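Local coordinates for protein putative hydrolase (Chloroflexus aurantiacus J-10-fl, PDB 3CMN) that is a putative hydrolase, probably a zincin-like metallopeptidase, whose substrate is not established, at residues A[63-68]-A[192-197]; A[74-79]-A[158-163]; A[81-86]-A[133-138]. All blocks are in the same frame, centred on the assembly; numbering follows the deposited sequence.

Contact 1: residues A[63-68]-A[192-197]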
loop_
_atom_site.group_PDB
_atom_site.type_symbol
_atom_site.label_atom_id
_atom_site.label_comp_id
_atom_site.label_asym_id
_atom_site.label_seq_id
_atom_site.Cartn_x
_atom_site.Cartn_y
_atom_site.Cartn_z
ATOM N N LEU A 63 18.269 2.135 -2.547
ATOM C CA LEU A 63 17.941 2.581 -1.198
ATOM C C LEU A 63 19.042 2.290 -0.181
ATOM O O LEU A 63 18.987 2.760 0.952
ATOM C CB LEU A 63 16.634 1.936 -0.733
ATOM C CG LEU A 63 15.383 2.239 -1.550
ATOM C CD1 LEU A 63 14.208 1.464 -0.974
ATOM C CD2 LEU A 63 15.112 3.737 -1.546
ATOM N N GLY A 64 20.036 1.509 -0.578
ATOM C CA GLY A 64 21.127 1.207 0.330
ATOM C C GLY A 64 20.769 0.386 1.560
ATOM O O GLY A 64 21.463 0.450 2.576
ATOM N N VAL A 65 19.679 -0.372 1.483
ATOM C CA VAL A 65 19.264 -1.236 2.586
ATOM C C VAL A 65 18.757 -2.517 1.981
ATOM O O VAL A 65 18.399 -2.563 0.803
ATOM C CB VAL A 65 18.128 -0.635 3.440
ATOM C CG1 VAL A 65 18.679 0.455 4.329
ATOM C CG2 VAL A 65 17.029 -0.096 2.538
ATOM N N ARG A 66 18.730 -3.562 2.786
ATOM C CA ARG A 66 18.267 -4.843 2.316
ATOM C C ARG A 66 17.066 -5.252 3.138
ATOM O O ARG A 66 16.755 -4.625 4.152
ATOM C CB ARG A 66 19.389 -5.883 2.442
ATOM C CG ARG A 66 20.548 -5.642 1.480
ATOM C CD ARG A 66 21.575 -6.746 1.584
ATOM N NE ARG A 66 22.398 -6.616 2.780
ATOM C CZ ARG A 66 23.491 -5.859 2.859
ATOM N NH1 ARG A 66 23.908 -5.160 1.809
ATOM N NH2 ARG A 66 24.172 -5.797 3.995
ATOM N N LEU A 67 16.380 -6.292 2.685
ATOM C CA LEU A 67 15.230 -6.792 3.403
ATOM C C LEU A 67 15.717 -7.741 4.473
ATOM O O LEU A 67 16.682 -8.475 4.278
ATOM C CB LEU A 67 14.287 -7.550 2.474
ATOM C CG LEU A 67 13.449 -6.770 1.470
ATOM C CD1 LEU A 67 12.543 -7.746 0.754
ATOM C CD2 LEU A 67 12.629 -5.699 2.172
ATOM N N PRO A 68 15.061 -7.731 5.633
ATOM C CA PRO A 68 15.468 -8.629 6.714
ATOM C C PRO A 68 15.317 -10.064 6.228
ATOM O O PRO A 68 16.032 -10.966 6.666
ATOM C CB PRO A 68 14.477 -8.300 7.825
ATOM C CG PRO A 68 14.165 -6.851 7.581
ATOM C CD PRO A 68 14.012 -6.799 6.079
ATOM N N PHE A 192 8.066 -0.752 4.069
ATOM C CA PHE A 192 7.426 -1.303 5.258
ATOM C C PHE A 192 8.288 -2.241 6.075
ATOM O O PHE A 192 8.022 -2.434 7.262
ATOM C CB PHE A 192 6.134 -2.053 4.896
ATOM C CG PHE A 192 4.946 -1.157 4.688
ATOM C CD1 PHE A 192 4.604 -0.720 3.419
ATOM C CD2 PHE A 192 4.188 -0.728 5.772
ATOM C CE1 PHE A 192 3.531 0.130 3.222
ATOM C CE2 PHE A 192 3.101 0.129 5.587
ATOM C CZ PHE A 192 2.776 0.558 4.306
ATOM N N GLU A 193 9.314 -2.822 5.461
ATOM C CA GLU A 193 10.151 -3.786 6.166
ATOM C C GLU A 193 11.644 -3.497 6.271
ATOM O O GLU A 193 12.304 -4.028 7.158
ATOM C CB GLU A 193 9.937 -5.170 5.545
ATOM C CG GLU A 193 8.461 -5.560 5.477
ATOM C CD GLU A 193 8.194 -6.737 4.550
ATOM O OE1 GLU A 193 8.614 -6.669 3.378
ATOM O OE2 GLU A 193 7.560 -7.724 4.988
ATOM N N ALA A 194 12.187 -2.670 5.384
ATOM C CA ALA A 194 13.618 -2.369 5.434
ATOM C C ALA A 194 13.975 -1.481 6.638
ATOM O O ALA A 194 15.123 -1.447 7.066
ATOM C CB ALA A 194 14.062 -1.708 4.123
ATOM N N TYR A 195 12.990 -0.760 7.170
ATOM C CA TYR A 195 13.182 0.099 8.333
ATOM C C TYR A 195 12.258 -0.486 9.384
ATOM O O TYR A 195 11.060 -0.271 9.349
ATOM C CB TYR A 195 12.777 1.532 7.994
ATOM C CG TYR A 195 13.266 1.954 6.629
ATOM C CD1 TYR A 195 12.403 1.963 5.535
ATOM C CD2 TYR A 195 14.614 2.252 6.407
ATOM C CE1 TYR A 195 12.867 2.249 4.251
ATOM C CE2 TYR A 195 15.093 2.539 5.127
ATOM C CZ TYR A 195 14.209 2.532 4.049
ATOM O OH TYR A 195 14.659 2.797 2.767
ATOM N N PRO A 196 12.810 -1.249 10.336
ATOM C CA PRO A 196 12.030 -1.890 11.406
ATOM C C PRO A 196 11.045 -1.026 12.192
ATOM O O PRO A 196 10.001 -1.517 12.625
ATOM C CB PRO A 196 13.109 -2.499 12.298
ATOM C CG PRO A 196 14.184 -2.839 11.310
ATOM C CD PRO A 196 14.239 -1.582 10.468
ATOM N N TRP A 197 11.358 0.251 12.381
ATOM C CA TRP A 197 10.447 1.110 13.132
ATOM C C TRP A 197 9.117 1.441 12.444
ATOM O O TRP A 197 8.141 1.792 13.109
ATOM C CB TRP A 197 11.126 2.428 13.498
ATOM C CG TRP A 197 11.563 3.252 12.323
ATOM C CD1 TRP A 197 12.818 3.305 11.787
ATOM C CD2 TRP A 197 10.776 4.212 11.591
ATOM N NE1 TRP A 197 12.866 4.245 10.785
ATOM C CE2 TRP A 197 11.630 4.817 10.643
ATOM C CE3 TRP A 197 9.436 4.619 11.647
ATOM C CZ2 TRP A 197 11.192 5.806 9.760
ATOM C CZ3 TRP A 197 9.002 5.598 10.774
ATOM C CH2 TRP A 197 9.880 6.185 9.840
#

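Contact 2: residues A[74-79]-A[158-163]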
loop_
_atom_site.group_PDB
_atom_site.type_symbol
_atom_site.label_atom_id
_atom_site.label_comp_id
_atom_site.label_asym_id
_atom_site.label_seq_id
_atom_site.Cartn_x
_atom_site.Cartn_y
_atom_site.Cartn_z
ATOM N N ILE A 74 6.416 -16.371 -3.855
ATOM C CA ILE A 74 5.497 -15.464 -4.519
ATOM C C ILE A 74 4.209 -16.222 -4.764
ATOM O O ILE A 74 4.222 -17.404 -5.115
ATOM C CB ILE A 74 6.060 -14.913 -5.876
ATOM C CG1 ILE A 74 6.495 -16.060 -6.788
ATOM C CG2 ILE A 74 7.216 -13.947 -5.616
ATOM C CD1 ILE A 74 5.381 -16.604 -7.653
ATOM N N PHE A 75 3.090 -15.551 -4.554
ATOM C CA PHE A 75 1.813 -16.194 -4.776
ATOM C C PHE A 75 1.006 -15.436 -5.828
ATOM O O PHE A 75 0.923 -14.214 -5.798
ATOM C CB PHE A 75 1.011 -16.250 -3.473
ATOM C CG PHE A 75 1.802 -16.713 -2.273
ATOM C CD1 PHE A 75 2.195 -15.803 -1.290
ATOM C CD2 PHE A 75 2.130 -18.058 -2.110
ATOM C CE1 PHE A 75 2.904 -16.225 -0.149
ATOM C CE2 PHE A 75 2.839 -18.493 -0.981
ATOM C CZ PHE A 75 3.226 -17.570 0.004
ATOM N N VAL A 76 0.437 -16.179 -6.771
ATOM C CA VAL A 76 -0.420 -15.621 -7.809
ATOM C C VAL A 76 -1.812 -15.945 -7.254
ATOM O O VAL A 76 -2.176 -17.116 -7.137
ATOM C CB VAL A 76 -0.212 -16.359 -9.175
ATOM C CG1 VAL A 76 -1.128 -15.784 -10.242
ATOM C CG2 VAL A 76 1.236 -16.236 -9.614
ATOM N N PHE A 77 -2.572 -14.921 -6.881
ATOM C CA PHE A 77 -3.907 -15.126 -6.322
ATOM C C PHE A 77 -5.031 -14.825 -7.306
ATOM O O PHE A 77 -4.868 -14.050 -8.245
ATOM C CB PHE A 77 -4.157 -14.196 -5.113
ATOM C CG PHE A 77 -3.458 -14.589 -3.826
ATOM C CD1 PHE A 77 -3.487 -13.708 -2.740
ATOM C CD2 PHE A 77 -2.804 -15.806 -3.679
ATOM C CE1 PHE A 77 -2.880 -14.017 -1.529
ATOM C CE2 PHE A 77 -2.186 -16.139 -2.471
ATOM C CZ PHE A 77 -2.223 -15.236 -1.386
ATOM N N ASP A 78 -6.180 -15.451 -7.063
ATOM C CA ASP A 78 -7.389 -15.157 -7.824
ATOM C C ASP A 78 -8.124 -14.398 -6.709
ATOM O O ASP A 78 -7.569 -14.230 -5.614
ATOM C CB ASP A 78 -8.163 -16.420 -8.213
ATOM C CG ASP A 78 -8.851 -17.066 -7.035
ATOM O OD1 ASP A 78 -8.156 -17.644 -6.186
ATOM O OD2 ASP A 78 -10.097 -16.988 -6.944
ATOM N N ARG A 79 -9.351 -13.953 -6.955
ATOM C CA ARG A 79 -10.081 -13.191 -5.941
ATOM C C ARG A 79 -10.458 -14.000 -4.704
ATOM O O ARG A 79 -10.497 -13.466 -3.600
ATOM C CB ARG A 79 -11.334 -12.563 -6.559
ATOM C CG ARG A 79 -11.008 -11.555 -7.648
ATOM C CD ARG A 79 -12.251 -11.023 -8.316
ATOM N NE ARG A 79 -11.904 -10.174 -9.449
ATOM C CZ ARG A 79 -12.749 -9.846 -10.418
ATOM N NH1 ARG A 79 -13.991 -10.303 -10.389
ATOM N NH2 ARG A 79 -12.350 -9.073 -11.411
ATOM N N PHE A 158 0.279 -11.525 -6.024
ATOM C CA PHE A 158 -0.266 -10.695 -7.080
ATOM C C PHE A 158 -1.623 -11.272 -7.429
ATOM O O PHE A 158 -1.748 -12.475 -7.615
ATOM C CB PHE A 158 0.659 -10.735 -8.309
ATOM C CG PHE A 158 2.092 -10.358 -8.003
ATOM C CD1 PHE A 158 2.972 -11.281 -7.455
ATOM C CD2 PHE A 158 2.547 -9.058 -8.224
ATOM C CE1 PHE A 158 4.287 -10.916 -7.124
ATOM C CE2 PHE A 158 3.855 -8.678 -7.899
ATOM C CZ PHE A 158 4.727 -9.612 -7.347
ATOM N N VAL A 159 -2.638 -10.433 -7.452
ATOM C CA VAL A 159 -3.946 -10.909 -7.887
ATOM C C VAL A 159 -4.091 -10.791 -9.400
ATOM O O VAL A 159 -4.707 -9.866 -9.893
ATOM C CB VAL A 159 -5.084 -10.148 -7.184
ATOM C CG1 VAL A 159 -6.407 -10.875 -7.372
ATOM C CG2 VAL A 159 -4.771 -9.968 -5.706
ATOM N N GLU A 160 -3.417 -11.675 -10.127
ATOM C CA GLU A 160 -3.250 -11.646 -11.575
ATOM C C GLU A 160 -4.568 -11.334 -12.274
ATOM O O GLU A 160 -4.524 -10.622 -13.304
ATOM C CB GLU A 160 -2.680 -12.974 -12.076
ATOM C CG GLU A 160 -1.584 -12.825 -13.119
ATOM C CD GLU A 160 -2.133 -12.552 -14.506
ATOM O OE1 GLU A 160 -3.187 -13.127 -14.851
ATOM O OE2 GLU A 160 -1.508 -11.765 -15.248
ATOM N N PRO A 161 -5.705 -11.873 -11.871
ATOM C CA PRO A 161 -6.950 -11.593 -12.593
ATOM C C PRO A 161 -7.250 -10.110 -12.723
ATOM O O PRO A 161 -7.593 -9.641 -13.806
ATOM C CB PRO A 161 -8.004 -12.339 -11.774
ATOM C CG PRO A 161 -7.236 -13.530 -11.240
ATOM C CD PRO A 161 -5.915 -12.893 -10.823
ATOM N N ASN A 162 -7.119 -9.371 -11.622
ATOM C CA ASN A 162 -7.387 -7.934 -11.648
ATOM C C ASN A 162 -6.265 -7.200 -12.377
ATOM O O ASN A 162 -6.501 -6.191 -13.039
ATOM C CB ASN A 162 -7.550 -7.381 -10.227
ATOM C CG ASN A 162 -8.657 -8.075 -9.455
ATOM O OD1 ASN A 162 -9.412 -8.871 -10.019
ATOM N ND2 ASN A 162 -8.757 -7.783 -8.156
ATOM N N ILE A 163 -5.050 -7.714 -12.250
ATOM C CA ILE A 163 -3.895 -7.135 -12.927
ATOM C C ILE A 163 -4.105 -7.252 -14.449
ATOM O O ILE A 163 -3.873 -6.303 -15.192
ATOM C CB ILE A 163 -2.580 -7.874 -12.526
ATOM C CG1 ILE A 163 -2.320 -7.694 -11.028
ATOM C CG2 ILE A 163 -1.404 -7.340 -13.333
ATOM C CD1 ILE A 163 -1.062 -8.365 -10.510
#

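Contact 3: residues A[81-86]-A[133-138]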
loop_
_atom_site.group_PDB
_atom_site.type_symbol
_atom_site.label_atom_id
_atom_site.label_comp_id
_atom_site.label_asym_id
_atom_site.label_seq_id
_atom_site.Cartn_x
_atom_site.Cartn_y
_atom_site.Cartn_z
ATOM N N GLU A 81 -8.731 -16.582 -3.421
ATOM C CA GLU A 81 -7.531 -16.765 -2.618
ATOM C C GLU A 81 -7.157 -15.466 -1.920
ATOM O O GLU A 81 -6.703 -15.480 -0.779
ATOM C CB GLU A 81 -6.377 -17.263 -3.483
ATOM C CG GLU A 81 -6.643 -18.627 -4.097
ATOM C CD GLU A 81 -5.565 -19.046 -5.068
ATOM O OE1 GLU A 81 -5.191 -18.215 -5.930
ATOM O OE2 GLU A 81 -5.098 -20.202 -4.978
ATOM N N TRP A 82 -7.359 -14.339 -2.590
ATOM C CA TRP A 82 -7.039 -13.078 -1.951
ATOM C C TRP A 82 -7.889 -12.930 -0.685
ATOM O O TRP A 82 -7.389 -12.515 0.363
ATOM C CB TRP A 82 -7.292 -11.896 -2.894
ATOM C CG TRP A 82 -6.968 -10.585 -2.254
ATOM C CD1 TRP A 82 -5.728 -10.040 -2.082
ATOM C CD2 TRP A 82 -7.892 -9.692 -1.619
ATOM N NE1 TRP A 82 -5.824 -8.864 -1.378
ATOM C CE2 TRP A 82 -7.139 -8.626 -1.078
ATOM C CE3 TRP A 82 -9.284 -9.689 -1.453
ATOM C CZ2 TRP A 82 -7.731 -7.562 -0.379
ATOM C CZ3 TRP A 82 -9.877 -8.634 -0.760
ATOM C CH2 TRP A 82 -9.095 -7.582 -0.230
ATOM N N LEU A 83 -9.167 -13.286 -0.792
ATOM C CA LEU A 83 -10.111 -13.206 0.321
ATOM C C LEU A 83 -9.799 -14.161 1.474
ATOM O O LEU A 83 -9.773 -13.751 2.627
ATOM C CB LEU A 83 -11.540 -13.478 -0.169
ATOM C CG LEU A 83 -12.299 -12.352 -0.869
ATOM C CD1 LEU A 83 -13.609 -12.918 -1.416
ATOM C CD2 LEU A 83 -12.573 -11.204 0.112
ATOM N N GLU A 84 -9.583 -15.433 1.152
ATOM C CA GLU A 84 -9.272 -16.446 2.161
ATOM C C GLU A 84 -8.032 -16.075 2.963
ATOM O O GLU A 84 -7.928 -16.377 4.157
ATOM C CB GLU A 84 -9.029 -17.811 1.504
ATOM C CG GLU A 84 -10.234 -18.427 0.782
ATOM C CD GLU A 84 -11.440 -18.644 1.704
ATOM O OE1 GLU A 84 -11.250 -18.633 2.943
ATOM O OE2 GLU A 84 -12.573 -18.840 1.191
ATOM N N ALA A 85 -7.093 -15.411 2.300
ATOM C CA ALA A 85 -5.838 -15.022 2.926
ATOM C C ALA A 85 -5.872 -13.710 3.702
ATOM O O ALA A 85 -5.008 -13.465 4.533
ATOM C CB ALA A 85 -4.749 -14.944 1.862
ATOM N N ASN A 86 -6.879 -12.885 3.442
ATOM C CA ASN A 86 -6.987 -11.566 4.061
ATOM C C ASN A 86 -8.178 -11.323 4.975
ATOM O O ASN A 86 -8.210 -10.323 5.688
ATOM C CB ASN A 86 -7.035 -10.492 2.960
ATOM C CG ASN A 86 -5.692 -10.253 2.314
ATOM O OD1 ASN A 86 -4.846 -9.553 2.872
ATOM N ND2 ASN A 86 -5.479 -10.839 1.137
ATOM N N TYR A 133 -16.085 -6.307 -2.777
ATOM C CA TYR A 133 -15.869 -5.288 -3.777
ATOM C C TYR A 133 -14.369 -5.028 -3.914
ATOM O O TYR A 133 -13.853 -4.904 -5.021
ATOM C CB TYR A 133 -16.575 -3.996 -3.381
ATOM C CG TYR A 133 -16.349 -2.898 -4.378
ATOM C CD1 TYR A 133 -16.964 -2.931 -5.628
ATOM C CD2 TYR A 133 -15.469 -1.855 -4.101
ATOM C CE1 TYR A 133 -16.704 -1.954 -6.583
ATOM C CE2 TYR A 133 -15.198 -0.875 -5.044
ATOM C CZ TYR A 133 -15.818 -0.929 -6.286
ATOM O OH TYR A 133 -15.544 0.026 -7.243
ATOM N N LEU A 134 -13.681 -4.930 -2.778
ATOM C CA LEU A 134 -12.240 -4.705 -2.765
ATOM C C LEU A 134 -11.528 -5.832 -3.506
ATOM O O LEU A 134 -10.561 -5.589 -4.217
ATOM C CB LEU A 134 -11.724 -4.621 -1.325
ATOM C CG LEU A 134 -12.010 -3.316 -0.572
ATOM C CD1 LEU A 134 -11.531 -3.452 0.863
ATOM C CD2 LEU A 134 -11.320 -2.125 -1.269
ATOM N N ALA A 135 -12.037 -7.055 -3.356
ATOM C CA ALA A 135 -11.453 -8.224 -4.008
ATOM C C ALA A 135 -11.394 -8.152 -5.543
ATOM O O ALA A 135 -10.570 -8.824 -6.168
ATOM C CB ALA A 135 -12.183 -9.494 -3.575
ATOM N N GLN A 136 -12.248 -7.347 -6.159
ATOM C CA GLN A 136 -12.215 -7.244 -7.613
ATOM C C GLN A 136 -11.444 -6.039 -8.093
ATOM O O GLN A 136 -11.419 -5.734 -9.281
ATOM C CB GLN A 136 -13.621 -7.192 -8.199
ATOM C CG GLN A 136 -14.694 -6.701 -7.291
ATOM C CD GLN A 136 -16.026 -6.618 -7.999
ATOM O OE1 GLN A 136 -16.228 -5.761 -8.867
ATOM N NE2 GLN A 136 -16.945 -7.517 -7.649
ATOM N N ARG A 137 -10.791 -5.362 -7.160
ATOM C CA ARG A 137 -10.041 -4.182 -7.510
ATOM C C ARG A 137 -8.592 -4.225 -7.040
ATOM O O ARG A 137 -7.712 -3.645 -7.675
ATOM C CB ARG A 137 -10.777 -2.964 -6.961
ATOM C CG ARG A 137 -12.223 -2.900 -7.461
ATOM C CD ARG A 137 -12.710 -1.486 -7.449
ATOM N NE ARG A 137 -11.620 -0.612 -7.868
ATOM C CZ ARG A 137 -11.642 0.716 -7.803
ATOM N NH1 ARG A 137 -12.714 1.359 -7.334
ATOM N NH2 ARG A 137 -10.576 1.405 -8.194
ATOM N N VAL A 138 -8.334 -4.932 -5.948
ATOM C CA VAL A 138 -6.979 -5.023 -5.433
ATOM C C VAL A 138 -6.086 -5.740 -6.446
ATOM O O VAL A 138 -6.479 -6.726 -7.087
ATOM C CB VAL A 138 -6.934 -5.768 -4.075
ATOM C CG1 VAL A 138 -7.220 -7.258 -4.276
ATOM C CG2 VAL A 138 -5.586 -5.570 -3.422
#

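Contact 1: residues A[63-68]-A[192-197]
V65 CG2 comes to the Y195 ring obliquely, while A194 CB lies over the centre of one face of that ring, 4.1 Å above its plane. A stacked ring, W340, adds an aromatic partner from elsewhere in the chain. Helix 41-63 ends in a Schellman motif with G64, at positive phi, as its C-prime residue, and the turn delivers V65 to the end of helix 174-193, the helix bearing the probable HExxH motif. V65 CG2 touches both residues there: it lies 3.7 Å from A194 CB and equally 3.7 Å from Y195 OH; it sits between the backbone N and the carbonyl carbon because CG1 takes the place anti to that carbon (chi1 -75°). L63 crosses the tyrosine at about a right angle, its CD1 4.0 Å from Y195 OH. No hydrogen bond joins the two segments, which meet through apolar side chains and the P68 ring, while the E193 carboxylate turns to a salt bridge with R199. At the far end the P68 ring rests against backbone, with P68 CG 3.4 Å from E193 O.

Contact 2: residues A[74-79]-A[158-163]
V76 and F158 form a parallel beta bridge, with F77 N donating to F158 O at 2.7 Å, before the two segments lead into different helices. F158 N probably donates to F75 O, whose position is less certain. CA-H...O contacts join V76 CA to F158 O and V159 CA to F77 O, the latter at 3.3 Å.

V76 and F158 project from the same face of the sheet. V76 CG1, placed anti to the backbone N by a chi1 of 179°, lies alongside E160, 3.7 Å from E160 CB; the glutamate's carboxylate is taken by R178. The F158 ring has I74 CG2 near its edge, stacks with Y48 and touches E185 of the probable HExxH motif. Further on, the P161 ring lies against the D78 backbone, its CG 3.8 Å from D78 CA, while the D78 carboxylate caps the start of helix 79-92 through the backbone N of R80 and E81.

R79 reaches across with a chain extended from CG to NE and grips a single oxygen side-on. R79 NE meets N162 OD1 at 2.9 Å, nearly straight (163°) and on a lone pair in the carbonyl plane; R79 NH2 approaches the same N162 OD1 from above that plane at 3.3 Å. The oxygen lies in the guanidinium plane, although guanidinium and amide are turned 48° apart. N162 ND2 in turn donates to V138 O and A135 O, so both ends of this buried amide are engaged. The whole is a two-stranded parallel sheet whose strands each lead into a helix, set against the helix of a probable zincin active site.

Contact 3: residues A[81-86]-A[133-138]
W82 presents one face of its indole to V138, whose CG1 stands over the five-membered ring, 3.5 Å from the ring centroid and 11° off the normal, a CH-pi contact. Farther along the indole, A135 CB approaches W82 CE3 obliquely at 3.6 Å, and L134 CB lies 4.1 Å from W82 CH2. L83, one residue on, adds its CG at 3.9 Å from A135 CB. A chi1 of -180° swings the W82 indole opposite the backbone N, toward the end of helix 120-135.

The opposite face of the indole is covered near its rim by N86 ND2, itself fixed by a nearly straight 2.7 Å hydrogen bond from N86 ND2 to W82 O. Beyond this shell, Y157 meets the indole with its plane at about 70°, L131 and L144 touch it, and helix 20-31 packs on L83. Without the indole, as with an alanine here, the V138 methyl would probably lose its aromatic face and a gap would open between helix 79-92 and the end of helix 120-135. Since no hydrogen bond crosses between these segments, their buried union implies cohesion by dispersion and CH-pi attraction, with W82 NE1 hydrogen-bonded elsewhere.

From the N terminus, the chain runs through helix 41-63 into residues 63-68, which begin the loop closed by contact 1 when the chain returns at 192-197. Within it, strand 73-76 opens the loop of contact 2, closed at 158-163, and helix 79-92 opens that of contact 3, closed at 133-138; the three nest without crossing. Contacts 2 and 3 adjoin, with centres 9 Å apart, so that the small sheet and the ends of helices 79-92 and 120-135 form a continuous buried region. Contact 1 lies about 25 Å from contact 2, between centres, and joins helix 41-63 to the end of helix 174-193, which follows helix 160-169 in sequence.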